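Local coordinates for protein N-terminal cyanobactin protease (Planktothrix agardhii NIES-596, PDB 4H6W) that is the subtilisin-like domain of PagA, a prenylagaramide maturation protease, and probably cleaves precursor peptides as a serine endopeptidase, at residues L102-L107 / G133-W138; N150-A155 / T173-G178. All coordinates share one frame; numbering follows the deposited sequence.

Contact 1 of 2, residues L102-L107 / G133-W138; sequences LSQLDL and GEADTW
Q104 and D136 meet where two α-helices of the subtilisin-like α/β fold begin side by side: helix 104-116, with S103 as its N-cap, and helix 137-148, with D136 as its N-cap. At Q104 the bond from CA to CB points toward 133-138. Its CB lies 3.8 Å from CB of D136, its CD is 4.0 Å from that same CB, and the extended chain lays the terminal amide against the A135-D136 backbone, with the A135 methyl beside it. A long, flexible side chain suits this place, since it spans the gap between the helix starts and offers its methylenes as well as its polar end; it also touches L139 and V167. The D136 side chain runs the opposite way, with its carboxylate plane 64° from that of the amide. With CG anti to the backbone N (chi1 -172°), the carboxylate folds back over its own helix start, and OD1 accepts from W138 N at 2.9 Å, closing an Asx turn. The N-terminal end of helix 137-148, which D136 caps, would probably favour its negative charge. S103, a small hydroxyl residue, caps helix 104-116 through a nearly straight bond from D106 N to OG, 3.2 Å long. L105 and W138, both exposed, add an apolar touch, CD1 of L105 reaching W138 CD1 at 4.3 Å and meeting the indole obliquely. Within the D136 cap, the lone pair OD1 gives to W138 N is the anti one, turned away from OD2.

Contact 2 of 2, residues N150-A155 / T173-G178; sequences NVLLIA and TVLAVG
Strands 152-155 and 175-178 run parallel, their axes 4.8 Å apart at closest approach and 24° out of line, with I154 paired to L175 and A155 to A176. L175 uses both backbone polar groups here: its N donates to L153 O at 2.9 Å, and its O accepts from A155 N. One step on, V177 N reaches A155 O, but this bond is more bent (137° at the hydrogen) and comes in tilted from the carbonyl plane. One step back, a water fills the gap as the strands part, accepting from L153 N and donating to T173 O. I154 instead directs its backbone bonds to strand 121-124. On one face of the sheet I154 and L175 stand side by side, CG1 of I154 being 4.2 Å from CB of L175. I154 turns CG1 beside its own N (chi1 -57°), which places CG2 opposite that N and 3.8 Å from V177 CG2, while CD1 of L152 approaches L175 CB at 4.1 Å. The branched, apolar I154, L175 and V177 pack under helix 223-243, while L152 and L175 also meet helix 250-259. On the other face, V174 CG1 sits over L153 O and 3.9 Å from L153 CD2, and both residues pack on I143 of helix 137-148. A155, needing little space, brings its CB near V174 CG1. This is the parallel core of the subtilisin-like fold, sandwiched between helices; the V177 side chain lies about 10 Å from that of S224, the predicted nucleophile of the charge-relay triad.

Overall arrangement
Both contacts belong to the subtilisin-like domain and follow each other in series, contact 1 closing before contact 2 opens. Their centres are about 15 Å apart and their nearest atoms about 6 Å, so they do not touch. Helix 137-148 joins them: it begins in contact 1, packs against L153 and V174 of contact 2, and leads into strand 152-156. The centre of contact 1 is about 19 Å from the centre of the chain, at the surface, whereas contact 2 is buried in the seven-stranded parallel sheet. Strand 121-124, helix 137-148 and strand 152-156 form a beta-alpha-beta unit; contact 1 lies at the start of its helix, and contact 2 joins its second strand to strand 175-180, nearer the predicted catalytic residues.

Contact 1 of 2, residues L102-L107 / G133-W138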
# COMPACT_ATOMS: atom_id res chain seq x y z
N LEU A 102 -2.38 -2.93 -17.09
CA LEU A 102 -2.58 -1.56 -16.72
C LEU A 102 -2.01 -0.66 -17.81
O LEU A 102 -0.85 -0.79 -18.20
CB LEU A 102 -1.82 -1.34 -15.42
CG LEU A 102 -1.67 0.03 -14.79
CD1 LEU A 102 -2.84 0.26 -13.85
CD2 LEU A 102 -0.36 0.09 -14.04
N SER A 103 -2.84 0.23 -18.33
CA SER A 103 -2.35 1.31 -19.17
C SER A 103 -1.72 2.37 -18.27
O SER A 103 -2.29 2.74 -17.23
CB SER A 103 -3.48 1.92 -19.99
OG SER A 103 -3.18 3.25 -20.34
N GLN A 104 -0.55 2.85 -18.66
CA GLN A 104 0.08 3.92 -17.90
C GLN A 104 -0.75 5.19 -17.99
O GLN A 104 -0.88 5.92 -16.98
CB GLN A 104 1.54 4.13 -18.33
CG GLN A 104 2.49 3.27 -17.51
CD GLN A 104 3.88 3.16 -18.11
OE1 GLN A 104 4.22 2.14 -18.71
NE2 GLN A 104 4.68 4.21 -17.95
N LEU A 105 -1.34 5.44 -19.16
CA LEU A 105 -2.21 6.61 -19.34
C LEU A 105 -3.39 6.60 -18.37
O LEU A 105 -3.62 7.58 -17.67
CB LEU A 105 -2.68 6.75 -20.80
CG LEU A 105 -3.61 7.95 -21.07
CD1 LEU A 105 -2.89 9.30 -20.94
CD2 LEU A 105 -4.28 7.83 -22.43
N ASP A 106 -4.12 5.49 -18.33
CA ASP A 106 -5.24 5.32 -17.39
C ASP A 106 -4.84 5.47 -15.92
O ASP A 106 -5.61 6.03 -15.13
CB ASP A 106 -5.91 3.97 -17.58
CG ASP A 106 -6.49 3.81 -18.97
OD1 ASP A 106 -6.69 4.84 -19.65
OD2 ASP A 106 -6.74 2.66 -19.39
N LEU A 107 -3.67 4.94 -15.57
CA LEU A 107 -3.19 5.03 -14.20
C LEU A 107 -2.90 6.47 -13.82
O LEU A 107 -3.26 6.93 -12.73
CB LEU A 107 -1.93 4.19 -14.01
CG LEU A 107 -1.32 4.29 -12.61
CD1 LEU A 107 -2.32 3.83 -11.54
CD2 LEU A 107 -0.02 3.51 -12.54
N GLY A 133 12.88 0.77 -15.73
CA GLY A 133 12.17 1.70 -14.86
C GLY A 133 11.66 2.96 -15.54
O GLY A 133 11.17 3.86 -14.87
N GLU A 134 11.80 3.01 -16.87
CA GLU A 134 11.31 4.13 -17.68
C GLU A 134 9.79 4.19 -17.66
O GLU A 134 9.11 3.16 -17.56
CB GLU A 134 11.84 4.03 -19.13
CG GLU A 134 11.27 2.89 -20.00
CD GLU A 134 11.77 1.49 -19.61
OE1 GLU A 134 12.74 1.36 -18.83
OE2 GLU A 134 11.18 0.49 -20.10
N ALA A 135 9.25 5.41 -17.75
CA ALA A 135 7.81 5.62 -17.69
C ALA A 135 7.31 6.66 -18.67
O ALA A 135 7.97 7.69 -18.91
CB ALA A 135 7.40 6.00 -16.27
N ASP A 136 6.15 6.37 -19.25
CA ASP A 136 5.27 7.33 -19.92
C ASP A 136 5.29 8.68 -19.20
O ASP A 136 5.14 8.73 -17.98
CB ASP A 136 3.86 6.74 -19.89
CG ASP A 136 2.86 7.53 -20.72
OD1 ASP A 136 2.76 8.78 -20.56
OD2 ASP A 136 2.14 6.89 -21.51
N THR A 137 5.46 9.77 -19.94
CA THR A 137 5.63 11.06 -19.28
C THR A 137 4.40 11.53 -18.50
O THR A 137 4.54 12.30 -17.54
CB THR A 137 6.19 12.18 -20.22
OG1 THR A 137 5.12 12.95 -20.78
CG2 THR A 137 7.05 11.61 -21.31
N TRP A 138 3.21 11.07 -18.89
CA TRP A 138 1.99 11.42 -18.15
C TRP A 138 1.96 10.75 -16.78
O TRP A 138 1.46 11.33 -15.81
CB TRP A 138 0.71 11.13 -18.95
CG TRP A 138 0.43 12.19 -19.98
CD1 TRP A 138 0.42 12.04 -21.35
CD2 TRP A 138 0.15 13.58 -19.73
NE1 TRP A 138 0.14 13.25 -21.95
CE2 TRP A 138 -0.02 14.21 -20.99
CE3 TRP A 138 0.04 14.36 -18.57
CZ2 TRP A 138 -0.31 15.57 -21.12
CZ3 TRP A 138 -0.25 15.71 -18.70
CH2 TRP A 138 -0.42 16.31 -19.96

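Contact 2 of 2, residues N150-A155 / T173-G178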
# COMPACT_ATOMS: atom_id res chain seq x y z
N ASN A 150 1.70 16.94 -1.65
CA ASN A 150 2.02 16.07 -0.51
C ASN A 150 1.09 14.87 -0.38
O ASN A 150 0.50 14.64 0.69
CB ASN A 150 2.08 16.87 0.79
CG ASN A 150 2.89 16.17 1.87
OD1 ASN A 150 3.33 15.02 1.69
ND2 ASN A 150 3.08 16.85 3.00
N VAL A 151 0.94 14.12 -1.47
CA VAL A 151 0.21 12.85 -1.47
C VAL A 151 1.24 11.74 -1.61
O VAL A 151 2.10 11.82 -2.49
CB VAL A 151 -0.77 12.76 -2.65
CG1 VAL A 151 -1.50 11.43 -2.67
CG2 VAL A 151 -1.76 13.91 -2.61
N LEU A 152 1.16 10.73 -0.75
CA LEU A 152 2.07 9.57 -0.82
C LEU A 152 1.55 8.43 -1.70
O LEU A 152 0.50 7.85 -1.42
CB LEU A 152 2.37 9.03 0.57
CG LEU A 152 3.28 7.80 0.71
CD1 LEU A 152 4.67 8.03 0.11
CD2 LEU A 152 3.36 7.44 2.19
N LEU A 153 2.28 8.11 -2.76
CA LEU A 153 1.93 6.98 -3.61
C LEU A 153 2.75 5.75 -3.19
O LEU A 153 3.98 5.82 -3.08
CB LEU A 153 2.16 7.31 -5.09
CG LEU A 153 1.39 6.34 -6.00
CD1 LEU A 153 0.68 7.06 -7.12
CD2 LEU A 153 2.28 5.23 -6.52
N ILE A 154 2.05 4.64 -2.97
CA ILE A 154 2.63 3.41 -2.44
C ILE A 154 2.29 2.29 -3.42
O ILE A 154 1.12 2.02 -3.69
CB ILE A 154 2.04 3.09 -1.04
CG1 ILE A 154 2.28 4.28 -0.09
CG2 ILE A 154 2.60 1.79 -0.46
CD1 ILE A 154 1.69 4.09 1.30
N ALA A 155 3.31 1.63 -3.95
CA ALA A 155 3.06 0.66 -5.01
C ALA A 155 3.85 -0.62 -4.84
O ALA A 155 4.99 -0.61 -4.32
CB ALA A 155 3.36 1.29 -6.35
N THR A 173 10.25 9.31 -5.48
CA THR A 173 9.26 9.78 -4.48
C THR A 173 8.13 8.77 -4.18
O THR A 173 7.31 8.99 -3.28
CB THR A 173 8.71 11.21 -4.79
OG1 THR A 173 7.72 11.13 -5.83
CG2 THR A 173 9.84 12.19 -5.18
N VAL A 174 8.11 7.66 -4.91
CA VAL A 174 7.17 6.60 -4.63
C VAL A 174 7.69 5.71 -3.51
O VAL A 174 8.92 5.51 -3.38
CB VAL A 174 6.89 5.77 -5.89
CG1 VAL A 174 6.02 4.55 -5.57
CG2 VAL A 174 6.22 6.65 -6.94
N LEU A 175 6.78 5.19 -2.69
CA LEU A 175 7.16 4.17 -1.72
C LEU A 175 6.88 2.79 -2.32
O LEU A 175 5.73 2.45 -2.64
CB LEU A 175 6.45 4.39 -0.38
CG LEU A 175 6.66 3.38 0.77
CD1 LEU A 175 8.12 3.15 1.05
CD2 LEU A 175 5.97 3.84 2.05
N ALA A 176 7.94 2.01 -2.51
CA ALA A 176 7.83 0.69 -3.11
C ALA A 176 7.70 -0.36 -2.01
O ALA A 176 8.28 -0.20 -0.94
CB ALA A 176 9.05 0.41 -3.98
N VAL A 177 6.94 -1.42 -2.26
CA VAL A 177 6.69 -2.44 -1.23
C VAL A 177 6.82 -3.87 -1.77
O VAL A 177 6.05 -4.27 -2.67
CB VAL A 177 5.31 -2.26 -0.57
CG1 VAL A 177 5.06 -3.37 0.45
CG2 VAL A 177 5.21 -0.89 0.08
N GLY A 178 7.78 -4.62 -1.23
CA GLY A 178 7.95 -6.03 -1.55
C GLY A 178 7.31 -6.91 -0.48
O GLY A 178 6.75 -6.40 0.51
O HOH W 1 4.60 9.51 -3.89